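Local coordinates for protein RNA-dependent RNA polymerase (Toscana virus, PDB 6QW0) that carries the manganese-binding endonuclease of the viral L protein, which probably snatches capped leaders from host mRNAs to prime viral transcription, at residues S112-I116 / V126-T130; A15-H19 / S164-I168; F81-L86 / E188-F193; P20-Y24 / A136-D140; K92-V97 / M115-T119. All coordinates share one frame; numbering follows the deposited sequence. Where two conformers were deposited one is given.

Contact 1: S112-I116 / V126-T130. With MN3 (manganese (III) ion), chain C; SO4 (sulfate ion), chain G.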
# COMPACT_ATOMS: atom_id res chain seq x y z
N SER A 112 11.46 3.80 5.15
CA SER A 112 10.85 2.48 4.99
C SER A 112 9.49 2.61 4.31
O SER A 112 8.44 2.64 4.97
CB SER A 112 10.70 1.79 6.35
OG SER A 112 10.15 0.50 6.21
N PRO A 113 9.48 2.65 2.98
CA PRO A 113 8.20 2.61 2.25
C PRO A 113 7.49 1.29 2.49
O PRO A 113 8.07 0.32 3.00
CB PRO A 113 8.61 2.76 0.77
CG PRO A 113 10.11 2.98 0.78
CD PRO A 113 10.63 2.47 2.08
N ASP A 114 6.21 1.23 2.11
CA ASP A 114 5.42 0.04 2.42
C ASP A 114 5.95 -1.21 1.71
O ASP A 114 5.84 -2.32 2.24
CB ASP A 114 3.96 0.26 2.05
CG ASP A 114 3.23 1.10 3.07
OD1 ASP A 114 3.26 0.75 4.27
OD2 ASP A 114 2.65 2.14 2.70
N MSE A 115 6.48 -1.06 0.50
CA MSE A 115 7.06 -2.19 -0.22
C MSE A 115 8.31 -1.75 -0.99
O MSE A 115 8.31 -0.67 -1.59
CB MSE A 115 6.06 -2.82 -1.20
CG MSE A 115 4.63 -3.09 -0.67
SE MSE A 115 3.56 -3.99 -2.01
CE MSE A 115 4.40 -5.76 -1.85
N ILE A 116 9.36 -2.58 -0.95
CA ILE A 116 10.51 -2.47 -1.85
C ILE A 116 10.68 -3.86 -2.47
O ILE A 116 11.06 -4.81 -1.78
CB ILE A 116 11.80 -2.03 -1.14
CG1 ILE A 116 11.58 -0.73 -0.37
CG2 ILE A 116 12.94 -1.84 -2.16
CD1 ILE A 116 12.78 -0.30 0.50
N VAL A 126 9.17 0.47 -5.76
CA VAL A 126 8.89 1.04 -4.44
C VAL A 126 7.41 1.41 -4.43
O VAL A 126 6.94 2.11 -5.32
CB VAL A 126 9.78 2.25 -4.15
CG1 VAL A 126 9.38 2.93 -2.86
CG2 VAL A 126 11.27 1.83 -4.11
N VAL A 127 6.68 0.90 -3.43
CA VAL A 127 5.22 1.08 -3.36
C VAL A 127 4.88 1.68 -2.01
O VAL A 127 5.34 1.20 -0.97
CB VAL A 127 4.46 -0.24 -3.58
CG1 VAL A 127 2.96 0.04 -3.63
CG2 VAL A 127 4.91 -0.93 -4.86
N GLU A 128 4.07 2.74 -2.01
CA GLU A 128 3.65 3.37 -0.76
C GLU A 128 2.14 3.46 -0.73
O GLU A 128 1.52 3.88 -1.72
CB GLU A 128 4.28 4.75 -0.57
CG GLU A 128 3.82 5.46 0.69
CD GLU A 128 4.22 4.75 1.98
OE1 GLU A 128 5.16 3.93 2.01
OE2 GLU A 128 3.58 5.04 3.00
N PHE A 129 1.55 3.06 0.40
CA PHE A 129 0.11 3.11 0.64
C PHE A 129 -0.23 4.30 1.53
O PHE A 129 0.54 4.66 2.43
CB PHE A 129 -0.39 1.84 1.35
CG PHE A 129 0.08 0.53 0.77
CD1 PHE A 129 0.03 0.27 -0.59
CD2 PHE A 129 0.51 -0.48 1.62
CE1 PHE A 129 0.46 -0.97 -1.09
CE2 PHE A 129 0.93 -1.71 1.13
CZ PHE A 129 0.90 -1.95 -0.22
N THR A 130 -1.41 4.87 1.33
CA THR A 130 -1.83 5.94 2.22
C THR A 130 -3.35 6.03 2.17
O THR A 130 -3.99 5.44 1.29
CB THR A 130 -1.15 7.28 1.87
OG1 THR A 130 -1.37 8.25 2.90
CG2 THR A 130 -1.64 7.81 0.54
MN MN3 C . 1.96 3.85 4.00
S SO4 G . -1.76 7.08 6.37
O1 SO4 G . -2.79 6.06 6.18
O2 SO4 G . -1.04 6.78 7.60
O3 SO4 G . -0.82 7.11 5.24
O4 SO4 G . -2.41 8.38 6.48
O HOH W 1 5.87 3.49 4.69
O HOH W 2 3.14 3.80 6.05
O HOH W 3 1.53 5.80 5.26
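Asp114 and Glu128 reach one manganese by different torsions: Asp114 sets CG beside its backbone N (chi1 -78°), while Glu128 sends CG anti to its own N (chi1 177°) and then folds at chi2 (64°). Glu128 OE2 binds the metal at 2.2 Å, and Asp114 OD2 and Phe129 O bind it too, with two waters and His79 completing the shell. The carboxylates are themselves held. Asp114 N donates to Glu128 OE1 (2.9 Å), and Phe129 N donates to Asp114 OD2 on its anti side (2.7 Å), so each carboxylate is positioned by a backbone N-H of the opposite segment. A classic beta bulge sets Asp114 and Met115 together opposite Val127, with Met115 N bonded to Val127 O at 2.9 Å. Selenomethionine Met115 makes an oblique Met-aromatic contact, SE to Phe129 CZ at 3.8 Å. Pro113-Asp114 and Glu128 match the PD...(D/E) part of the PD-(D/E)xK motif, with Thr130 in the lysine position. The segments belong to the hairpin of strands 115-118 and 124-131; strand 163-171 flanks 124-131, Lys146 and Tyr150 of helix 136-157 touch Glu128, and Phe83, just beyond helix 77-82, stacks on Phe129.

Contact 2: A15-H19 / S164-I168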
# COMPACT_ATOMS: atom_id res chain seq x y z
N ALA A 15 17.55 4.87 -13.75
CA ALA A 15 16.79 6.10 -13.63
C ALA A 15 15.54 5.82 -12.83
O ALA A 15 15.18 4.66 -12.60
CB ALA A 15 16.39 6.67 -15.01
N LEU A 16 14.88 6.90 -12.41
CA LEU A 16 13.61 6.82 -11.69
C LEU A 16 12.45 6.99 -12.67
O LEU A 16 12.42 7.97 -13.42
CB LEU A 16 13.55 7.90 -10.61
CG LEU A 16 12.23 8.05 -9.86
CD1 LEU A 16 11.89 6.76 -9.14
CD2 LEU A 16 12.31 9.22 -8.87
N THR A 17 11.51 6.05 -12.65
CA THR A 17 10.27 6.13 -13.43
C THR A 17 9.11 6.39 -12.48
O THR A 17 8.95 5.69 -11.48
CB THR A 17 10.03 4.84 -14.21
OG1 THR A 17 11.12 4.60 -15.11
CG2 THR A 17 8.72 4.90 -15.01
N ILE A 18 8.30 7.41 -12.79
CA ILE A 18 7.05 7.63 -12.07
C ILE A 18 5.92 7.65 -13.10
O ILE A 18 5.86 8.56 -13.94
CB ILE A 18 7.06 8.93 -11.24
CG1 ILE A 18 8.35 9.04 -10.42
CG2 ILE A 18 5.83 8.93 -10.29
CD1 ILE A 18 8.45 10.33 -9.63
N HIS A 19 5.04 6.64 -13.05
CA HIS A 19 3.88 6.63 -13.92
C HIS A 19 2.85 7.63 -13.39
O HIS A 19 2.84 7.93 -12.20
CB HIS A 19 3.27 5.23 -14.00
CG HIS A 19 4.13 4.24 -14.71
ND1 HIS A 19 4.00 3.95 -16.05
CD2 HIS A 19 5.16 3.48 -14.26
CE1 HIS A 19 4.91 3.06 -16.40
NE2 HIS A 19 5.62 2.75 -15.33
N SER A 164 10.97 2.14 -10.06
CA SER A 164 9.67 2.72 -10.39
C SER A 164 8.94 2.96 -9.08
O SER A 164 8.91 2.07 -8.22
CB SER A 164 8.87 1.80 -11.31
OG SER A 164 9.50 1.68 -12.57
N LEU A 165 8.37 4.16 -8.91
CA LEU A 165 7.73 4.56 -7.66
C LEU A 165 6.22 4.55 -7.84
O LEU A 165 5.70 5.30 -8.67
CB LEU A 165 8.20 5.94 -7.21
CG LEU A 165 7.50 6.57 -6.00
CD1 LEU A 165 7.67 5.71 -4.75
CD2 LEU A 165 8.05 7.98 -5.75
N TYR A 166 5.52 3.73 -7.05
CA TYR A 166 4.07 3.58 -7.16
C TYR A 166 3.41 3.98 -5.85
O TYR A 166 3.93 3.71 -4.77
CB TYR A 166 3.68 2.14 -7.51
CG TYR A 166 3.95 1.74 -8.94
CD1 TYR A 166 3.19 2.26 -9.99
CD2 TYR A 166 4.99 0.84 -9.24
CE1 TYR A 166 3.43 1.89 -11.30
CE2 TYR A 166 5.25 0.47 -10.55
CZ TYR A 166 4.48 1.01 -11.57
OH TYR A 166 4.72 0.64 -12.88
N ILE A 167 2.22 4.59 -5.97
CA ILE A 167 1.45 5.08 -4.83
C ILE A 167 0.04 4.55 -4.95
O ILE A 167 -0.51 4.50 -6.05
CB ILE A 167 1.39 6.62 -4.78
CG1 ILE A 167 2.78 7.24 -4.94
CG2 ILE A 167 0.70 7.09 -3.51
CD1 ILE A 167 3.72 7.02 -3.77
N ILE A 168 -0.56 4.16 -3.82
CA ILE A 168 -2.00 3.93 -3.73
C ILE A 168 -2.55 4.78 -2.59
O ILE A 168 -2.18 4.56 -1.43
CB ILE A 168 -2.36 2.45 -3.49
CG1 ILE A 168 -1.62 1.53 -4.47
CG2 ILE A 168 -3.86 2.25 -3.63
CD1 ILE A 168 -1.85 0.04 -4.19
O HOH W 4 5.79 4.43 -11.30
O HOH W 5 8.06 1.14 -14.93
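Thr17 and Ser164 face each other in a parallel bridge, their CA atoms 4.6 Å apart. The direct polar link is one backbone bond, Leu165 N to Thr17 O at 3.0 Å, and the donor lies almost in line with the carbonyl. The same oxygen receives a CA-H...O contact from Ser164, so two neighbouring residues of the strand converge on it. On one face of this pairing the Ser164 hydroxyl rests against the Thr17 side chain, OG to CB at 3.6 Å. The tip of Leu16 reaches back to Leu165, Leu16 CD1 lying 4.2 Å from Leu165 CB.

Further along, the chains diverge and rings take over. His19 keeps CG beside its backbone N (chi1 -68°), which carries the imidazole to the end of Tyr166, where His19 CD2 lies 3.2 Å from Tyr166 OH. The two planes are nearly parallel, at 8°, but slid apart with centroids 5.5 Å from each other, so there is little overlap.

Two waters add indirect links. One molecule accepts from His19 N and donates to Leu165 O, bridging the two segments beyond the Thr17-Leu165 bond. Another joins His19 NE2 to Ser164 OG. Asn178 reinforces this end: its ND2 binds both His19 O and Leu165 O, and its OD1 takes the N-H of Ile167.

Strand 16-17 thus lies along the start of strand 163-171, which pairs also with strand 124-131 through Ser164 and Tyr166, while Leu16 and Ile167 lean on helix 136-157.

Contact 3: F81-L86 / E188-F193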
# COMPACT_ATOMS: atom_id res chain seq x y z
N PHE A 81 -4.87 -2.49 7.87
CA PHE A 81 -5.97 -3.37 7.47
C PHE A 81 -6.36 -3.13 6.02
O PHE A 81 -6.60 -4.09 5.27
CB PHE A 81 -7.17 -3.19 8.39
CG PHE A 81 -8.31 -4.15 8.12
CD1 PHE A 81 -9.31 -3.81 7.23
CD2 PHE A 81 -8.37 -5.37 8.77
CE1 PHE A 81 -10.36 -4.69 6.97
CE2 PHE A 81 -9.42 -6.25 8.51
CZ PHE A 81 -10.42 -5.91 7.61
N THR A 82 -6.45 -1.86 5.60
CA THR A 82 -6.89 -1.57 4.25
C THR A 82 -6.05 -2.30 3.21
O THR A 82 -6.59 -2.88 2.26
CB THR A 82 -6.82 -0.06 4.00
OG1 THR A 82 -7.77 0.60 4.84
CG2 THR A 82 -7.11 0.26 2.54
N PHE A 83 -4.73 -2.30 3.39
CA PHE A 83 -3.82 -2.80 2.37
C PHE A 83 -3.28 -4.18 2.71
O PHE A 83 -2.37 -4.66 2.02
CB PHE A 83 -2.70 -1.78 2.16
CG PHE A 83 -3.19 -0.45 1.66
CD1 PHE A 83 -3.50 -0.27 0.33
CD2 PHE A 83 -3.37 0.61 2.54
CE1 PHE A 83 -3.99 0.95 -0.15
CE2 PHE A 83 -3.85 1.85 2.07
CZ PHE A 83 -4.15 2.01 0.73
N GLY A 84 -3.86 -4.84 3.71
CA GLY A 84 -3.35 -6.11 4.20
C GLY A 84 -3.33 -7.23 3.19
O GLY A 84 -2.56 -8.18 3.34
N HIS A 85 -4.19 -7.17 2.18
CA HIS A 85 -4.21 -8.18 1.13
C HIS A 85 -3.08 -7.99 0.13
O HIS A 85 -2.82 -8.89 -0.67
CB HIS A 85 -5.56 -8.16 0.40
CG HIS A 85 -5.84 -6.88 -0.32
ND1 HIS A 85 -5.81 -5.66 0.31
CD2 HIS A 85 -6.17 -6.63 -1.61
CE1 HIS A 85 -6.10 -4.71 -0.55
NE2 HIS A 85 -6.32 -5.27 -1.73
N LEU A 86 -2.43 -6.84 0.14
CA LEU A 86 -1.33 -6.54 -0.77
C LEU A 86 0.02 -6.68 -0.12
O LEU A 86 0.99 -7.07 -0.77
CB LEU A 86 -1.47 -5.12 -1.32
CG LEU A 86 -2.77 -4.83 -2.07
CD1 LEU A 86 -2.79 -3.37 -2.48
CD2 LEU A 86 -2.91 -5.74 -3.27
N GLU A 188 -11.78 -3.68 -3.84
CA GLU A 188 -11.29 -4.40 -2.67
C GLU A 188 -10.58 -3.45 -1.70
O GLU A 188 -10.79 -3.51 -0.49
CB GLU A 188 -10.36 -5.54 -3.09
CG GLU A 188 -10.08 -6.55 -1.97
CD GLU A 188 -11.29 -7.44 -1.66
OE1 GLU A 188 -12.26 -7.42 -2.44
OE2 GLU A 188 -11.26 -8.12 -0.62
N ILE A 189 -9.75 -2.54 -2.23
CA ILE A 189 -9.10 -1.55 -1.39
C ILE A 189 -10.14 -0.67 -0.69
O ILE A 189 -10.08 -0.47 0.53
CB ILE A 189 -8.12 -0.72 -2.23
CG1 ILE A 189 -6.94 -1.61 -2.68
CG2 ILE A 189 -7.62 0.49 -1.45
CD1 ILE A 189 -6.27 -1.14 -3.97
N VAL A 190 -11.09 -0.13 -1.45
CA VAL A 190 -12.10 0.75 -0.87
C VAL A 190 -12.97 -0.01 0.13
O VAL A 190 -13.24 0.48 1.23
CB VAL A 190 -12.94 1.42 -1.97
CG1 VAL A 190 -14.07 2.25 -1.35
CG2 VAL A 190 -12.07 2.30 -2.85
N PHE A 191 -13.40 -1.22 -0.23
CA PHE A 191 -14.22 -2.02 0.68
C PHE A 191 -13.50 -2.26 2.02
O PHE A 191 -14.10 -2.12 3.09
CB PHE A 191 -14.58 -3.34 0.01
CG PHE A 191 -15.59 -4.16 0.76
CD1 PHE A 191 -15.18 -5.06 1.73
CD2 PHE A 191 -16.94 -4.03 0.49
CE1 PHE A 191 -16.10 -5.83 2.43
CE2 PHE A 191 -17.87 -4.80 1.19
CZ PHE A 191 -17.46 -5.70 2.15
N ARG A 192 -12.22 -2.64 1.97
CA ARG A 192 -11.47 -2.87 3.19
C ARG A 192 -11.28 -1.58 3.99
O ARG A 192 -11.29 -1.60 5.23
CB ARG A 192 -10.11 -3.50 2.86
CG ARG A 192 -10.21 -4.92 2.29
CD ARG A 192 -8.81 -5.54 2.02
NE ARG A 192 -8.01 -5.66 3.24
CZ ARG A 192 -7.73 -6.81 3.86
NH1 ARG A 192 -8.16 -7.97 3.36
NH2 ARG A 192 -7.02 -6.80 4.97
N PHE A 193 -11.07 -0.45 3.29
CA PHE A 193 -10.92 0.84 3.97
C PHE A 193 -12.19 1.22 4.71
O PHE A 193 -12.14 1.65 5.86
CB PHE A 193 -10.53 1.93 2.95
CG PHE A 193 -10.32 3.30 3.55
CD1 PHE A 193 -9.44 3.50 4.61
CD2 PHE A 193 -10.98 4.41 3.02
CE1 PHE A 193 -9.23 4.76 5.14
CE2 PHE A 193 -10.77 5.68 3.55
CZ PHE A 193 -9.90 5.86 4.60
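Phe81 O is gripped by three donors. Arg192 comes side-on with two nitrogens, NH2 at 2.8 Å and NE at 2.9 Å from Phe81 O, and the oxygen lies in the guanidinium plane; Gly84 N adds a backbone bond at 3.2 Å. A weak bond runs from Arg192 NE to Thr82 O. A bend at chi3 (62°) turns the arginine head into this position.

The guanidinium is also held by its faces. It lies flat on the Phe81 ring in a cation-pi stack, with Arg192 CZ 4.7 Å from the ring centroid and the planes 29° apart, while the backbone from Gly84 to His85 covers the opposite face. Thr62 binds NH1. With so many partners the head has little rotational freedom.

Helix 77-82, which supplies the metal ligand His79, ends here: Phe83 is the first residue to leave helical geometry. A positively charged group from helix 183-203 therefore meets the carbonyl end of the shorter helix, where the helix dipole would probably favour it.

Around this centre apolar and aromatic groups pack together. His85 lays its ring over Glu188 CG in an off-centre CH-pi contact, and Ile189 CG1 approaches the ring's edge, 3.8 Å from His85 NE2. The Glu188 carboxylate turns elsewhere, to Gly60 N and Thr62 OG1. Ile189 CG2 touches Phe83 CE1 at 3.9 Å. Thr82 OG1, bonded to Lys78 O, lies in the plane of the Phe193 ring at its edge, 3.4 Å from CD1 of Phe193.

Contact 4: P20-Y24 / A136-D140. With SO4 (sulfate ion), chain F.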
# COMPACT_ATOMS: atom_id res chain seq x y z
N PRO A 20 2.02 8.20 -14.27
CA PRO A 20 1.10 9.26 -13.83
C PRO A 20 0.01 8.73 -12.92
O PRO A 20 -0.50 7.62 -13.10
CB PRO A 20 0.50 9.79 -15.15
CG PRO A 20 0.74 8.69 -16.15
CD PRO A 20 2.01 7.99 -15.72
N LEU A 21 -0.35 9.53 -11.91
CA LEU A 21 -1.45 9.20 -11.02
C LEU A 21 -2.78 9.27 -11.77
O LEU A 21 -3.01 10.17 -12.58
CB LEU A 21 -1.49 10.14 -9.83
CG LEU A 21 -0.32 10.07 -8.84
CD1 LEU A 21 -0.35 11.28 -7.94
CD2 LEU A 21 -0.31 8.76 -8.01
N ARG A 22 -3.64 8.29 -11.50
CA ARG A 22 -4.97 8.20 -12.08
C ARG A 22 -6.00 8.18 -10.96
O ARG A 22 -5.75 7.67 -9.86
CB ARG A 22 -5.12 6.94 -12.93
CG ARG A 22 -4.14 6.89 -14.13
CD ARG A 22 -4.10 5.51 -14.78
NE ARG A 22 -5.45 4.99 -14.98
CZ ARG A 22 -5.73 3.79 -15.49
NH1 ARG A 22 -4.75 2.98 -15.87
NH2 ARG A 22 -7.00 3.41 -15.61
N ARG A 23 -7.19 8.70 -11.26
CA ARG A 23 -8.31 8.64 -10.33
C ARG A 23 -9.22 7.48 -10.69
O ARG A 23 -9.59 7.31 -11.86
CB ARG A 23 -9.09 9.95 -10.31
CG ARG A 23 -8.24 11.17 -10.00
CD ARG A 23 -9.07 12.29 -9.39
NE ARG A 23 -8.21 13.35 -8.88
CZ ARG A 23 -8.65 14.38 -8.17
NH1 ARG A 23 -9.94 14.50 -7.88
NH2 ARG A 23 -7.79 15.30 -7.74
N TYR A 24 -9.58 6.70 -9.69
CA TYR A 24 -10.46 5.55 -9.84
C TYR A 24 -11.65 5.73 -8.91
O TYR A 24 -11.48 6.15 -7.76
CB TYR A 24 -9.76 4.25 -9.45
CG TYR A 24 -8.58 3.85 -10.30
CD1 TYR A 24 -8.76 3.06 -11.42
CD2 TYR A 24 -7.29 4.21 -9.94
CE1 TYR A 24 -7.69 2.65 -12.19
CE2 TYR A 24 -6.21 3.81 -10.72
CZ TYR A 24 -6.43 3.02 -11.83
OH TYR A 24 -5.38 2.58 -12.61
N ALA A 136 -11.82 12.90 -2.98
CA ALA A 136 -10.85 12.47 -3.99
C ALA A 136 -9.72 13.49 -4.14
O ALA A 136 -8.56 13.11 -4.34
CB ALA A 136 -11.55 12.24 -5.33
N ASN A 137 -10.03 14.79 -4.05
CA ASN A 137 -8.97 15.79 -4.05
C ASN A 137 -8.03 15.59 -2.87
O ASN A 137 -6.82 15.77 -2.99
CB ASN A 137 -9.57 17.20 -4.05
CG ASN A 137 -10.13 17.61 -5.40
OD1 ASN A 137 -9.67 17.14 -6.44
ND2 ASN A 137 -11.13 18.48 -5.39
N SER A 138 -8.58 15.22 -1.71
CA SER A 138 -7.72 14.94 -0.57
C SER A 138 -6.82 13.73 -0.85
O SER A 138 -5.65 13.71 -0.44
CB SER A 138 -8.56 14.70 0.68
OG SER A 138 -7.73 14.59 1.83
N ALA A 139 -7.36 12.72 -1.53
CA ALA A 139 -6.57 11.54 -1.88
C ALA A 139 -5.45 11.90 -2.84
O ALA A 139 -4.34 11.36 -2.73
CB ALA A 139 -7.45 10.45 -2.48
N ASP A 140 -5.72 12.78 -3.81
CA ASP A 140 -4.64 13.19 -4.71
C ASP A 140 -3.55 13.93 -3.96
O ASP A 140 -2.36 13.69 -4.20
CB ASP A 140 -5.18 14.05 -5.85
CG ASP A 140 -4.06 14.57 -6.74
OD1 ASP A 140 -3.71 13.90 -7.73
OD2 ASP A 140 -3.49 15.63 -6.41
S SO4 F . -15.71 12.55 -4.03
O1 SO4 F . -15.63 11.68 -2.86
O2 SO4 F . -16.00 11.74 -5.21
O3 SO4 F . -14.44 13.24 -4.22
O4 SO4 F . -16.77 13.54 -3.83
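Arg23 crosses from strand 22-25 to Asn137 and holds a single oxygen with both terminal nitrogens. Its CG sits beside the backbone N (chi1 -56°), and from there the chain runs extended to NE, enough to span backbones whose short segment axes come no nearer than 10.1 Å. The grip is end-on: Arg23 NH2 lies 2.9 Å and NH1 3.0 Å from Asn137 OD1, which sits almost in the guanidinium plane.

The amide is turned 70° against the guanidinium, and the two donors consequently meet its oxygen differently. NH2 approaches in the carbonyl plane; NH1 comes from above it. Although the CA-CB bond of Asn137 points away from the strand, its side chain folds back to present OD1 to the arginine.

Other groups surround the guanidinium head. The backbone carbonyl of Ala136 lies over one face, offset toward the rim, and the methyl CB of Ala136 is 3.8 Å from Arg23 NH1. Asp140 keeps CG anti to its backbone N and offers mainly its methylene, CB lying 3.5 Å from Arg23 NH2. Its OD1 stays 4.3 Å from that same NH2, beyond a salt bridge, and OD2 pairs with Arg144 instead. Leu21 lies beside Asp140 and packs on Ala143 and Ile147 of the same helix.

Ala136 N donates to a sulfate, probably from the crystallisation liquor, at 2.9 Å. That is the usual anion site at a helix N-terminus, here on helix 136-157 where it covers one face of the nuclease's mixed sheet.

Contact 5: K92-V97 / M115-T119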
# COMPACT_ATOMS: atom_id res chain seq x y z
N LYS A 92 11.18 -2.79 6.41
CA LYS A 92 12.30 -2.94 5.49
C LYS A 92 12.78 -1.57 5.00
O LYS A 92 12.01 -0.80 4.41
CB LYS A 92 11.91 -3.84 4.32
CG LYS A 92 13.09 -4.36 3.52
CD LYS A 92 12.76 -4.57 2.06
CE LYS A 92 12.46 -6.03 1.79
NZ LYS A 92 11.55 -6.20 0.62
N LYS A 93 14.05 -1.27 5.25
CA LYS A 93 14.64 0.02 4.94
C LYS A 93 15.32 -0.01 3.58
O LYS A 93 15.74 -1.06 3.09
CB LYS A 93 15.68 0.40 6.00
CG LYS A 93 15.26 0.16 7.44
CD LYS A 93 14.35 1.27 7.92
CE LYS A 93 14.08 1.17 9.42
NZ LYS A 93 13.24 2.32 9.85
N PHE A 94 15.43 1.18 2.96
CA PHE A 94 16.21 1.30 1.74
C PHE A 94 17.58 0.66 1.90
O PHE A 94 18.07 -0.00 0.97
CB PHE A 94 16.37 2.78 1.36
CG PHE A 94 15.18 3.36 0.63
CD1 PHE A 94 14.82 2.89 -0.62
CD2 PHE A 94 14.44 4.38 1.20
CE1 PHE A 94 13.73 3.43 -1.30
CE2 PHE A 94 13.36 4.92 0.53
CZ PHE A 94 13.00 4.44 -0.71
N VAL A 95 18.21 0.85 3.07
CA VAL A 95 19.60 0.41 3.25
C VAL A 95 19.71 -1.10 3.17
O VAL A 95 20.77 -1.63 2.80
CB VAL A 95 20.16 0.96 4.58
CG1 VAL A 95 19.63 0.16 5.79
CG2 VAL A 95 21.68 0.96 4.57
N GLU A 96 18.64 -1.83 3.50
CA GLU A 96 18.69 -3.28 3.39
C GLU A 96 18.73 -3.75 1.95
O GLU A 96 19.20 -4.86 1.68
CB GLU A 96 17.50 -3.90 4.11
CG GLU A 96 17.31 -3.38 5.52
CD GLU A 96 16.05 -3.92 6.16
OE1 GLU A 96 15.76 -5.11 5.95
OE2 GLU A 96 15.35 -3.15 6.86
N VAL A 97 18.27 -2.93 1.01
CA VAL A 97 18.25 -3.31 -0.39
C VAL A 97 19.43 -2.71 -1.15
O VAL A 97 19.97 -3.36 -2.05
CB VAL A 97 16.90 -2.88 -1.02
CG1 VAL A 97 16.90 -3.12 -2.52
CG2 VAL A 97 15.76 -3.63 -0.36
N MSE A 115 6.48 -1.06 0.50
CA MSE A 115 7.06 -2.19 -0.22
C MSE A 115 8.31 -1.75 -0.99
O MSE A 115 8.31 -0.67 -1.59
CB MSE A 115 6.06 -2.82 -1.20
CG MSE A 115 4.63 -3.09 -0.67
SE MSE A 115 3.56 -3.99 -2.01
CE MSE A 115 4.40 -5.76 -1.85
N ILE A 116 9.36 -2.58 -0.95
CA ILE A 116 10.51 -2.47 -1.85
C ILE A 116 10.68 -3.86 -2.47
O ILE A 116 11.06 -4.81 -1.78
CB ILE A 116 11.80 -2.03 -1.14
CG1 ILE A 116 11.58 -0.73 -0.37
CG2 ILE A 116 12.94 -1.84 -2.16
CD1 ILE A 116 12.78 -0.30 0.50
N ILE A 117 10.41 -3.96 -3.77
CA ILE A 117 10.37 -5.24 -4.47
C ILE A 117 11.52 -5.27 -5.49
O ILE A 117 11.59 -4.43 -6.38
CB ILE A 117 9.03 -5.45 -5.18
CG1 ILE A 117 7.87 -5.28 -4.18
CG2 ILE A 117 8.98 -6.81 -5.85
CD1 ILE A 117 6.53 -5.07 -4.85
N GLU A 118 12.38 -6.28 -5.37
CA GLU A 118 13.52 -6.46 -6.26
C GLU A 118 13.23 -7.61 -7.22
O GLU A 118 12.79 -8.68 -6.78
CB GLU A 118 14.78 -6.72 -5.42
CG GLU A 118 16.00 -7.25 -6.14
CD GLU A 118 17.28 -6.51 -5.75
OE1 GLU A 118 17.50 -6.28 -4.54
OE2 GLU A 118 18.06 -6.15 -6.66
N THR A 119 13.47 -7.39 -8.51
CA THR A 119 13.27 -8.42 -9.54
C THR A 119 14.61 -8.95 -10.03
O THR A 119 15.65 -8.30 -9.90
CB THR A 119 12.46 -7.89 -10.73
OG1 THR A 119 13.23 -6.91 -11.45
CG2 THR A 119 11.16 -7.26 -10.27
O HOH W 6 9.30 -4.22 1.42
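Ile116 is where the strand meets Lys92 and the start of helix 94-98, and both its backbone and its side chain take part. Its N-H donates to a water at 2.9 Å, and that water also accepts from Lys92 NZ. Its carbonyl accepts directly from the same amine: Lys92 NZ is 2.8 Å from Ile116 O, in the carbonyl plane with a C=O...N angle of 155°. One ammonium group thus serves both backbone polar groups of Ile116, one directly and one through water. The lysine gets there by leaving its backbone with CG anti to N (chi1 -164°) and then kinking at chi2 and chi3, which lays CD 4.2 Å from CB of Ile116.

The isoleucine branches divide the apolar work. CG2 lies against Val97, touching Val97 CG2 at 3.8 Å, and the two side chains run antiparallel to each other. The longer arm ends in CD1, which meets Phe94 CD1 at 3.9 Å, the two side chains crossing at about a right angle. Phe94 in turn packs on Tyr150 and Cys154 of helix 136-157.

Two residues on, Glu118 runs alongside Val97. It was modelled in two conformers, so its approach to that valine is uncertain; in one of them OE2 pairs with Lys161.

Ile116 makes a non-hydrogen-bonded pair with its hairpin partner, so its N-H and C=O point away from strand 124-131. Lysine and water take the place a further strand would occupy, satisfying those groups beside an otherwise apolar contact.

Contacts 1 and 3 are buried, contacts 2 and 5 partly so, and contact 4 lies on the surface. Contacts 1 and 5 share Met115 and Ile116, giving strand 115-118 a sheet partner along one edge, lysine and water along the other, and helix 94-98 against the face that carries Ile116. Contacts 1 and 2 extend the same sheet through the pairing of strands 124-131 and 163-171. Contact 4 ties a further strand to helix 136-157. Contact 3 meets contact 1 where Phe83 packs on Phe129. Chemistry follows location: metal-bound carboxylates in contact 1, an arginine held by backbone carbonyls and stacked on one ring in contact 3, water-assisted backbone pairing in contact 2, and an arginine sharing one amide oxygen between two nitrogens in contact 4.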